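Local coordinates for terminase, large subunit (Enterobacteria phage P22, PDB 4DKW), which drives viral DNA into empty capsids as an ATP-powered motor and, through the C-terminal nuclease domain described here, cuts the genome to start and end packaging, at residues 5-10 and 157-162; 17-22 and 144-149; 80-85 and 185-190. All coordinates share one frame; numbering follows the deposited sequence.

Contact 1 (5-10 and 157-162); sequences GRIFQI and YHRDEN
R6 and H158 face each other as a non-hydrogen-bonded antiparallel pair, with their CA atoms 4.1 Å apart and their side chains diverging. Two backbone bonds flank the pair. R159 N donates to G5 O, and I7 N donates to Y157 O over 2.9 Å with a nearly straight N-H...O angle of 173°. The result is a short, weakly bonded two-strand antiparallel ribbon near the N terminus.

I7 carries most of the side-chain packing. Its CG1 lies anti to the carbonyl carbon (chi1 -78°), and from there CD1 reaches over one face of the Y157 ring. This is a CH-pi contact, with I7 CD1 3.8 Å from the Y157 ring centroid. I7 CG1 also meets R159 CG at 3.8 Å, the two side chains crossing at about a right angle. F8 comes to the edge of the Y157 ring, where F8 CE2 lies 3.6 Å from Y157 CD2.

I7 and Y157 both pack on I129 of helix 125-137. The Y157 side chain is about 10 Å from those of the catalytic metal ligands D33 and D171. The straight I7 N bond and the CD1 contact tie the turn after strand 5-6 to Y157, while an R159-E126 salt bridge anchors the ribbon to helix 125-137.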
loop_
_atom_site.group_PDB
_atom_site.type_symbol
_atom_site.label_atom_id
_atom_site.label_comp_id
_atom_site.label_asym_id
_atom_site.label_seq_id
_atom_site.Cartn_x
_atom_site.Cartn_y
_atom_site.Cartn_z
ATOM N N GLY A 5 14.124 -13.577 12.322
ATOM C CA GLY A 5 13.163 -14.309 11.516
ATOM C C GLY A 5 12.230 -13.454 10.681
ATOM O O GLY A 5 12.055 -12.252 10.934
ATOM N N ARG A 6 11.622 -14.086 9.680
ATOM C CA ARG A 6 10.696 -13.392 8.799
ATOM C C ARG A 6 9.424 -12.975 9.516
ATOM O O ARG A 6 8.949 -13.667 10.423
ATOM C CB ARG A 6 10.363 -14.243 7.580
ATOM C CG ARG A 6 11.445 -14.208 6.527
ATOM C CD ARG A 6 11.045 -15.033 5.325
ATOM N NE ARG A 6 9.657 -14.759 4.965
ATOM C CZ ARG A 6 9.021 -15.324 3.942
ATOM N NH1 ARG A 6 9.646 -16.200 3.162
ATOM N NH2 ARG A 6 7.758 -15.009 3.698
ATOM N N ILE A 7 8.889 -11.829 9.103
ATOM C CA ILE A 7 7.704 -11.253 9.706
ATOM C C ILE A 7 6.454 -12.011 9.266
ATOM O O ILE A 7 5.597 -12.331 10.089
ATOM C CB ILE A 7 7.611 -9.739 9.385
ATOM C CG1 ILE A 7 8.577 -8.966 10.289
ATOM C CG2 ILE A 7 6.205 -9.236 9.574
ATOM C CD1 ILE A 7 8.783 -7.517 9.919
ATOM N N PHE A 8 6.364 -12.312 7.973
ATOM C CA PHE A 8 5.253 -13.100 7.434
ATOM C C PHE A 8 5.721 -14.528 7.116
ATOM O O PHE A 8 6.202 -14.812 6.018
ATOM C CB PHE A 8 4.661 -12.435 6.180
ATOM C CG PHE A 8 4.128 -11.035 6.413
ATOM C CD1 PHE A 8 3.019 -10.821 7.226
ATOM C CD2 PHE A 8 4.720 -9.939 5.798
ATOM C CE1 PHE A 8 2.529 -9.545 7.442
ATOM C CE2 PHE A 8 4.227 -8.661 6.003
ATOM C CZ PHE A 8 3.132 -8.465 6.830
ATOM N N GLN A 9 5.601 -15.427 8.086
ATOM C CA GLN A 9 5.979 -16.817 7.859
ATOM C C GLN A 9 4.812 -17.607 7.280
ATOM O O GLN A 9 4.261 -18.511 7.913
ATOM C CB GLN A 9 6.518 -17.461 9.132
ATOM C CG GLN A 9 7.948 -17.058 9.419
ATOM C CD GLN A 9 8.518 -17.731 10.643
ATOM O OE1 GLN A 9 7.782 -18.299 11.445
ATOM N NE2 GLN A 9 9.838 -17.666 10.795
ATOM N N ILE A 10 4.460 -17.240 6.054
ATOM C CA ILE A 10 3.289 -17.744 5.372
ATOM C C ILE A 10 3.738 -18.085 3.958
ATOM O O ILE A 10 4.468 -17.312 3.336
ATOM C CB ILE A 10 2.168 -16.670 5.374
ATOM C CG1 ILE A 10 1.811 -16.291 6.816
ATOM C CG2 ILE A 10 0.940 -17.155 4.634
ATOM C CD1 ILE A 10 0.805 -15.197 6.944
ATOM N N TYR A 157 11.098 -9.347 4.315
ATOM C CA TYR A 157 10.643 -8.587 5.475
ATOM C C TYR A 157 10.898 -9.365 6.773
ATOM O O TYR A 157 10.350 -10.460 6.974
ATOM C CB TYR A 157 9.153 -8.302 5.329
ATOM C CG TYR A 157 8.665 -7.039 6.003
ATOM C CD1 TYR A 157 9.438 -5.884 6.011
ATOM C CD2 TYR A 157 7.399 -6.989 6.583
ATOM C CE1 TYR A 157 8.967 -4.712 6.611
ATOM C CE2 TYR A 157 6.923 -5.835 7.170
ATOM C CZ TYR A 157 7.704 -4.701 7.186
ATOM O OH TYR A 157 7.205 -3.545 7.767
ATOM N N HIS A 158 11.716 -8.795 7.660
ATOM C CA HIS A 158 12.144 -9.519 8.858
ATOM C C HIS A 158 12.397 -8.597 10.049
ATOM O O HIS A 158 12.371 -7.373 9.923
ATOM C CB HIS A 158 13.404 -10.328 8.552
ATOM C CG HIS A 158 14.605 -9.480 8.259
ATOM N ND1 HIS A 158 14.811 -8.869 7.041
ATOM C CD2 HIS A 158 15.659 -9.126 9.039
ATOM C CE1 HIS A 158 15.943 -8.187 7.076
ATOM N NE2 HIS A 158 16.475 -8.328 8.279
ATOM N N ARG A 159 12.644 -9.200 11.208
ATOM C CA ARG A 159 13.004 -8.453 12.401
ATOM C C ARG A 159 14.489 -8.611 12.699
ATOM O O ARG A 159 15.097 -9.630 12.353
ATOM C CB ARG A 159 12.185 -8.929 13.595
ATOM C CG ARG A 159 10.714 -8.620 13.463
ATOM C CD ARG A 159 9.889 -9.191 14.596
ATOM N NE ARG A 159 8.476 -8.936 14.347
ATOM C CZ ARG A 159 7.869 -7.783 14.612
ATOM N NH1 ARG A 159 8.540 -6.775 15.162
ATOM N NH2 ARG A 159 6.581 -7.635 14.331
ATOM N N ASP A 160 15.080 -7.606 13.338
ATOM C CA ASP A 160 16.490 -7.697 13.687
ATOM C C ASP A 160 16.704 -8.625 14.879
ATOM O O ASP A 160 15.770 -9.290 15.337
ATOM C CB ASP A 160 17.131 -6.315 13.913
ATOM C CG ASP A 160 16.487 -5.526 15.037
ATOM O OD1 ASP A 160 15.956 -6.125 16.000
ATOM O OD2 ASP A 160 16.537 -4.278 14.964
ATOM N N GLU A 161 17.929 -8.659 15.386
ATOM C CA GLU A 161 18.280 -9.580 16.455
ATOM C C GLU A 161 17.517 -9.309 17.761
ATOM O O GLU A 161 17.432 -10.196 18.618
ATOM C CB GLU A 161 19.788 -9.532 16.693
ATOM C CG GLU A 161 20.317 -8.113 16.875
ATOM C CD GLU A 161 21.785 -8.076 17.272
ATOM O OE1 GLU A 161 22.394 -9.160 17.401
ATOM O OE2 GLU A 161 22.329 -6.964 17.459
ATOM N N ASN A 162 16.967 -8.102 17.912
ATOM C CA ASN A 162 16.263 -7.731 19.145
ATOM C C ASN A 162 14.745 -7.681 18.994
ATOM O O ASN A 162 14.024 -7.400 19.944
ATOM C CB ASN A 162 16.802 -6.419 19.706
ATOM C CG ASN A 162 18.110 -6.606 20.421
ATOM O OD1 ASN A 162 18.156 -7.246 21.465
ATOM N ND2 ASN A 162 19.186 -6.065 19.865
HETATM O O HOH W 1 8.219 -11.282 6.069
#

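Contact 2 (17-22 and 144-149); sequences CQPFEC and FNTCEP
C17 and F144 form a parallel bridge at the ends of strands 16-17 and 141-144, in the mixed sheet of the RNase H-like nuclease fold. One bond of the bridge is N145 N to C17 O, 2.9 Å long and nearly along the C=O axis. C17 also bonds to the backbone of V143. F144 CA makes a CA-H...O contact with C17 O.

F144 is the buried side chain of this surface contact. With chi1 at -78° the ring swings from CB to the side of the backbone N and in among C17, P19 and F20. CG has P19 CA as its neighbour. Of the two ortho carbons, F144 CD1 meets C17 SG at 3.5 Å, an oblique sulfur-aromatic contact, and F144 CD2 meets P19 CB at 3.7 Å. CE2 lies under P19 CA, which makes a CH-pi contact over the ring face, 3.7 Å from the F144 ring centroid. F144 CE1 touches F20 CE2 at 3.5 Å. The tip, CZ, sits over one face of the F20 ring, and the two ring planes are 58° apart. W46 meets both the F144 and F20 rings edge-to-face, so the three aromatics form one cluster.

Beyond F144 the chain makes a type I turn to C147, closed by C147 N to F144 O, and then enters helix 148-156. In this turn T146 OG1 and CG2 only brush P19 CG. The N145 amide is turned 72° from that of Q18, and N145 ND2 donates a weak bond of 3.3 Å to Q18 OE1.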
loop_
_atom_site.group_PDB
_atom_site.type_symbol
_atom_site.label_atom_id
_atom_site.label_comp_id
_atom_site.label_asym_id
_atom_site.label_seq_id
_atom_site.Cartn_x
_atom_site.Cartn_y
_atom_site.Cartn_z
ATOM N N CYS A 17 -3.103 -14.889 -5.946
ATOM C CA CYS A 17 -4.301 -15.258 -6.711
ATOM C C CYS A 17 -4.186 -14.829 -8.166
ATOM O O CYS A 17 -3.388 -13.952 -8.482
ATOM C CB CYS A 17 -5.575 -14.668 -6.077
ATOM S SG CYS A 17 -5.815 -12.885 -6.282
ATOM N N GLN A 18 -4.983 -15.450 -9.040
ATOM C CA GLN A 18 -5.110 -15.019 -10.439
ATOM C C GLN A 18 -5.844 -13.690 -10.537
ATOM O O GLN A 18 -6.848 -13.495 -9.856
ATOM C CB GLN A 18 -5.879 -16.054 -11.264
ATOM C CG GLN A 18 -5.199 -17.392 -11.365
ATOM C CD GLN A 18 -3.964 -17.353 -12.241
ATOM O OE1 GLN A 18 -3.836 -16.503 -13.120
ATOM N NE2 GLN A 18 -3.054 -18.281 -12.012
ATOM N N PRO A 19 -5.348 -12.773 -11.388
ATOM C CA PRO A 19 -6.035 -11.502 -11.637
ATOM C C PRO A 19 -7.448 -11.703 -12.195
ATOM O O PRO A 19 -7.721 -12.680 -12.886
ATOM C CB PRO A 19 -5.156 -10.834 -12.696
ATOM C CG PRO A 19 -3.827 -11.427 -12.501
ATOM C CD PRO A 19 -4.064 -12.851 -12.104
ATOM N N PHE A 20 -8.333 -10.764 -11.890
ATOM C CA PHE A 20 -9.693 -10.769 -12.388
ATOM C C PHE A 20 -10.105 -9.317 -12.503
ATOM O O PHE A 20 -9.397 -8.427 -12.011
ATOM C CB PHE A 20 -10.629 -11.529 -11.429
ATOM C CG PHE A 20 -10.595 -11.026 -9.993
ATOM C CD1 PHE A 20 -11.489 -10.046 -9.554
ATOM C CD2 PHE A 20 -9.683 -11.549 -9.082
ATOM C CE1 PHE A 20 -11.462 -9.584 -8.257
ATOM C CE2 PHE A 20 -9.648 -11.091 -7.767
ATOM C CZ PHE A 20 -10.539 -10.102 -7.356
ATOM N N GLU A 21 -11.231 -9.063 -13.158
ATOM C CA GLU A 21 -11.755 -7.703 -13.239
ATOM C C GLU A 21 -12.548 -7.334 -11.992
ATOM O O GLU A 21 -13.306 -8.148 -11.454
ATOM C CB GLU A 21 -12.624 -7.531 -14.481
ATOM C CG GLU A 21 -11.847 -7.411 -15.769
ATOM C CD GLU A 21 -12.752 -7.080 -16.932
ATOM O OE1 GLU A 21 -13.901 -6.645 -16.683
ATOM O OE2 GLU A 21 -12.319 -7.259 -18.092
ATOM N N CYS A 22 -12.376 -6.098 -11.537
ATOM C CA CYS A 22 -13.048 -5.636 -10.324
ATOM C C CYS A 22 -14.572 -5.602 -10.469
ATOM O O CYS A 22 -15.105 -4.870 -11.309
ATOM C CB CYS A 22 -12.549 -4.241 -9.939
ATOM S SG CYS A 22 -13.105 -3.737 -8.318
ATOM N N PHE A 144 -2.485 -10.285 -6.398
ATOM C CA PHE A 144 -2.472 -10.749 -7.790
ATOM C C PHE A 144 -1.074 -11.253 -8.122
ATOM O O PHE A 144 -0.088 -10.644 -7.714
ATOM C CB PHE A 144 -2.833 -9.616 -8.754
ATOM C CG PHE A 144 -4.307 -9.310 -8.829
ATOM C CD1 PHE A 144 -5.194 -9.783 -7.868
ATOM C CD2 PHE A 144 -4.805 -8.543 -9.876
ATOM C CE1 PHE A 144 -6.560 -9.499 -7.950
ATOM C CE2 PHE A 144 -6.156 -8.262 -9.972
ATOM C CZ PHE A 144 -7.039 -8.739 -9.010
ATOM N N ASN A 145 -0.976 -12.359 -8.850
ATOM C CA ASN A 145 0.333 -12.910 -9.196
ATOM C C ASN A 145 1.167 -12.007 -10.117
ATOM O O ASN A 145 2.345 -12.264 -10.341
ATOM C CB ASN A 145 0.206 -14.342 -9.748
ATOM C CG ASN A 145 -0.643 -14.427 -11.003
ATOM O OD1 ASN A 145 -0.541 -13.596 -11.906
ATOM N ND2 ASN A 145 -1.477 -15.459 -11.075
ATOM N N THR A 146 0.549 -10.947 -10.626
ATOM C CA THR A 146 1.221 -9.973 -11.473
ATOM C C THR A 146 1.852 -8.828 -10.664
ATOM O O THR A 146 2.435 -7.908 -11.234
ATOM C CB THR A 146 0.237 -9.386 -12.498
ATOM O OG1 THR A 146 -0.946 -8.923 -11.821
ATOM C CG2 THR A 146 -0.140 -10.438 -13.545
ATOM N N CYS A 147 1.733 -8.891 -9.339
ATOM C CA CYS A 147 2.282 -7.855 -8.459
ATOM C C CYS A 147 3.569 -8.344 -7.822
ATOM O O CYS A 147 3.693 -8.341 -6.599
ATOM C CB CYS A 147 1.289 -7.475 -7.355
ATOM S SG CYS A 147 -0.215 -6.738 -7.958
ATOM N N GLU A 148 4.519 -8.767 -8.650
ATOM C CA GLU A 148 5.779 -9.326 -8.163
ATOM C C GLU A 148 6.590 -8.472 -7.161
ATOM O O GLU A 148 7.192 -9.032 -6.240
ATOM C CB GLU A 148 6.660 -9.780 -9.336
ATOM C CG GLU A 148 7.965 -10.467 -8.923
ATOM C CD GLU A 148 7.746 -11.786 -8.173
ATOM O OE1 GLU A 148 6.644 -12.375 -8.267
ATOM O OE2 GLU A 148 8.694 -12.237 -7.491
ATOM N N PRO A 149 6.626 -7.129 -7.327
ATOM C CA PRO A 149 7.361 -6.349 -6.316
ATOM C C PRO A 149 6.843 -6.522 -4.883
ATOM O O PRO A 149 7.624 -6.314 -3.953
ATOM C CB PRO A 149 7.169 -4.896 -6.774
ATOM C CG PRO A 149 6.992 -4.996 -8.237
ATOM C CD PRO A 149 6.209 -6.277 -8.459
#

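Contact 3 (80-85 and 185-190); sequences KIPVAW and FARMMR
R187 reaches across to K80 and P82, and its conformation makes the contact. Its CG stands between the backbone N and the carbonyl carbon (chi1 68°), and the side chain sets out toward segment 80-85. The chain then bends at chi3 (-51°), which brings the guanidinium to the backbone of K80. R187 NH1 donates to K80 O over 2.7 Å. The bond is bent, with an N-H...O angle of 134°, and the nitrogen lies above the carbonyl plane. K80 O lies at the guanidinium edge, slightly tilted from its plane.

The aliphatic part of R187 packs on P82. R187 CD lies 3.6 Å from P82 CD, and the two side chains cross at about a right angle. On the same proline, P82 CG approaches F185 O at 3.6 Å. K80 CB lies beside R187 NH1, but the kinked lysine chain turns off in another direction. K80 NZ ends 6.6 Å from R187 NH1, so the two like charges do not meet.

No backbone hydrogen bond joins the two segments. Both strands pair with strand 27-33, 82-84 in parallel and 187-188 antiparallel. They meet different parts of it, and P82 and R187 pack where they come together. Helix 189-193 follows directly, where I192 touches both I81 and R187.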
loop_
_atom_site.group_PDB
_atom_site.type_symbol
_atom_site.label_atom_id
_atom_site.label_comp_id
_atom_site.label_asym_id
_atom_site.label_seq_id
_atom_site.Cartn_x
_atom_site.Cartn_y
_atom_site.Cartn_z
ATOM N N LYS A 80 -8.693 8.900 -10.576
ATOM C CA LYS A 80 -9.876 9.155 -9.741
ATOM C C LYS A 80 -9.965 8.333 -8.450
ATOM O O LYS A 80 -10.919 8.477 -7.687
ATOM C CB LYS A 80 -11.175 9.032 -10.552
ATOM C CG LYS A 80 -11.496 10.239 -11.401
ATOM C CD LYS A 80 -11.634 9.859 -12.866
ATOM C CE LYS A 80 -12.662 8.755 -13.071
ATOM N NZ LYS A 80 -12.840 8.395 -14.510
ATOM N N ILE A 81 -8.973 7.488 -8.191
ATOM C CA ILE A 81 -8.974 6.656 -6.984
ATOM C C ILE A 81 -8.318 7.399 -5.818
ATOM O O ILE A 81 -7.208 7.910 -5.971
ATOM C CB ILE A 81 -8.205 5.345 -7.224
ATOM C CG1 ILE A 81 -8.700 4.655 -8.499
ATOM C CG2 ILE A 81 -8.299 4.449 -6.017
ATOM C CD1 ILE A 81 -10.207 4.435 -8.555
ATOM N N PRO A 82 -8.997 7.472 -4.656
ATOM C CA PRO A 82 -8.410 8.165 -3.496
ATOM C C PRO A 82 -7.072 7.537 -3.113
ATOM O O PRO A 82 -6.934 6.312 -3.186
ATOM C CB PRO A 82 -9.434 7.930 -2.380
ATOM C CG PRO A 82 -10.690 7.511 -3.072
ATOM C CD PRO A 82 -10.279 6.827 -4.326
ATOM N N VAL A 83 -6.102 8.356 -2.723
ATOM C CA VAL A 83 -4.764 7.860 -2.416
ATOM C C VAL A 83 -4.371 8.107 -0.964
ATOM O O VAL A 83 -4.392 9.247 -0.493
ATOM C CB VAL A 83 -3.703 8.515 -3.324
ATOM C CG1 VAL A 83 -2.305 8.009 -2.977
ATOM C CG2 VAL A 83 -4.027 8.249 -4.780
ATOM N N ALA A 84 -4.027 7.033 -0.255
ATOM C CA ALA A 84 -3.502 7.140 1.110
ATOM C C ALA A 84 -1.994 7.385 1.037
ATOM O O ALA A 84 -1.338 6.937 0.100
ATOM C CB ALA A 84 -3.814 5.867 1.922
ATOM N N TRP A 85 -1.450 8.112 2.006
ATOM C CA TRP A 85 -0.040 8.482 1.976
ATOM C C TRP A 85 0.477 8.784 3.381
ATOM O O TRP A 85 -0.301 9.162 4.259
ATOM C CB TRP A 85 0.160 9.685 1.059
ATOM C CG TRP A 85 -0.786 10.792 1.322
ATOM C CD1 TRP A 85 -2.009 10.974 0.763
ATOM C CD2 TRP A 85 -0.582 11.888 2.217
ATOM N NE1 TRP A 85 -2.593 12.125 1.260
ATOM C CE2 TRP A 85 -1.733 12.703 2.153
ATOM C CE3 TRP A 85 0.460 12.257 3.069
ATOM C CZ2 TRP A 85 -1.862 13.863 2.912
ATOM C CZ3 TRP A 85 0.331 13.403 3.815
ATOM C CH2 TRP A 85 -0.823 14.196 3.732
ATOM N N PHE A 185 -11.975 5.120 3.368
ATOM C CA PHE A 185 -12.059 6.083 2.273
ATOM C C PHE A 185 -12.111 5.434 0.886
ATOM O O PHE A 185 -12.266 6.131 -0.121
ATOM C CB PHE A 185 -10.922 7.100 2.346
ATOM C CG PHE A 185 -10.970 7.956 3.572
ATOM C CD1 PHE A 185 -11.932 8.941 3.705
ATOM C CD2 PHE A 185 -10.068 7.759 4.600
ATOM C CE1 PHE A 185 -11.984 9.717 4.827
ATOM C CE2 PHE A 185 -10.122 8.533 5.722
ATOM C CZ PHE A 185 -11.075 9.534 5.846
ATOM N N ALA A 186 -11.979 4.109 0.838
ATOM C CA ALA A 186 -12.115 3.359 -0.408
ATOM C C ALA A 186 -13.484 3.620 -1.031
ATOM O O ALA A 186 -14.496 3.687 -0.332
ATOM C CB ALA A 186 -11.902 1.877 -0.161
ATOM N N ARG A 187 -13.513 3.778 -2.349
ATOM C CA ARG A 187 -14.756 4.091 -3.041
ATOM C C ARG A 187 -15.283 2.884 -3.829
ATOM O O ARG A 187 -14.508 2.112 -4.392
ATOM C CB ARG A 187 -14.557 5.299 -3.959
ATOM C CG ARG A 187 -13.633 5.034 -5.145
ATOM C CD ARG A 187 -13.384 6.291 -5.978
ATOM N NE ARG A 187 -14.613 6.986 -6.355
ATOM C CZ ARG A 187 -14.679 7.936 -7.286
ATOM N NH1 ARG A 187 -13.591 8.299 -7.952
ATOM N NH2 ARG A 187 -15.840 8.514 -7.560
ATOM N N MET A 188 -16.602 2.713 -3.854
ATOM C CA MET A 188 -17.198 1.589 -4.572
ATOM C C MET A 188 -16.923 1.693 -6.066
ATOM O O MET A 188 -17.087 2.754 -6.657
ATOM C CB MET A 188 -18.700 1.520 -4.325
ATOM C CG MET A 188 -19.321 0.260 -4.875
ATOM S SD MET A 188 -21.071 0.170 -4.523
ATOM C CE MET A 188 -21.106 -1.065 -3.235
ATOM N N MET A 189 -16.494 0.586 -6.665
ATOM C CA MET A 189 -16.113 0.545 -8.074
ATOM C C MET A 189 -17.156 1.168 -9.007
ATOM O O MET A 189 -16.808 1.940 -9.890
ATOM C CB MET A 189 -15.809 -0.894 -8.498
ATOM C CG MET A 189 -15.411 -1.055 -9.957
ATOM S SD MET A 189 -13.856 -0.282 -10.407
ATOM C CE MET A 189 -13.701 -0.831 -12.102
ATOM N N ARG A 190 -18.431 0.850 -8.808
ATOM C CA ARG A 190 -19.465 1.399 -9.683
ATOM C C ARG A 190 -19.730 2.893 -9.524
ATOM O O ARG A 190 -20.268 3.543 -10.422
ATOM C CB ARG A 190 -20.769 0.611 -9.584
ATOM C CG ARG A 190 -21.332 0.503 -8.184
ATOM C CD ARG A 190 -22.840 0.328 -8.234
ATOM N NE ARG A 190 -23.500 1.568 -7.829
ATOM C CZ ARG A 190 -24.806 1.806 -7.924
ATOM N NH1 ARG A 190 -25.628 0.892 -8.430
ATOM N NH2 ARG A 190 -25.287 2.975 -7.520
#

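From the N terminus, segment 5-10 comes first and closes the longest loop, meeting 157-162 just after helix 148-156. Contact 2 is nested inside that loop: segment 17-22 pairs with 144-149, at the turn that leads into the same helix. Contact 3 starts at 80-85, within both loops, and closes at 185-190, beyond both, so it crosses contacts 1 and 2. Contact 1 ties N-terminal strand 5-6 to strand 158-159, contact 2 joins strand 16-17 and the loop after it to the end of strand 141-144, and contact 3 joins strand 82-84 and the residues before it to strand 187-188. Contacts 2 and 3 touch where C22 SG packs on M189 CG at 3.9 Å. Contacts 1 and 3 lie on opposite sides of the chain's centre.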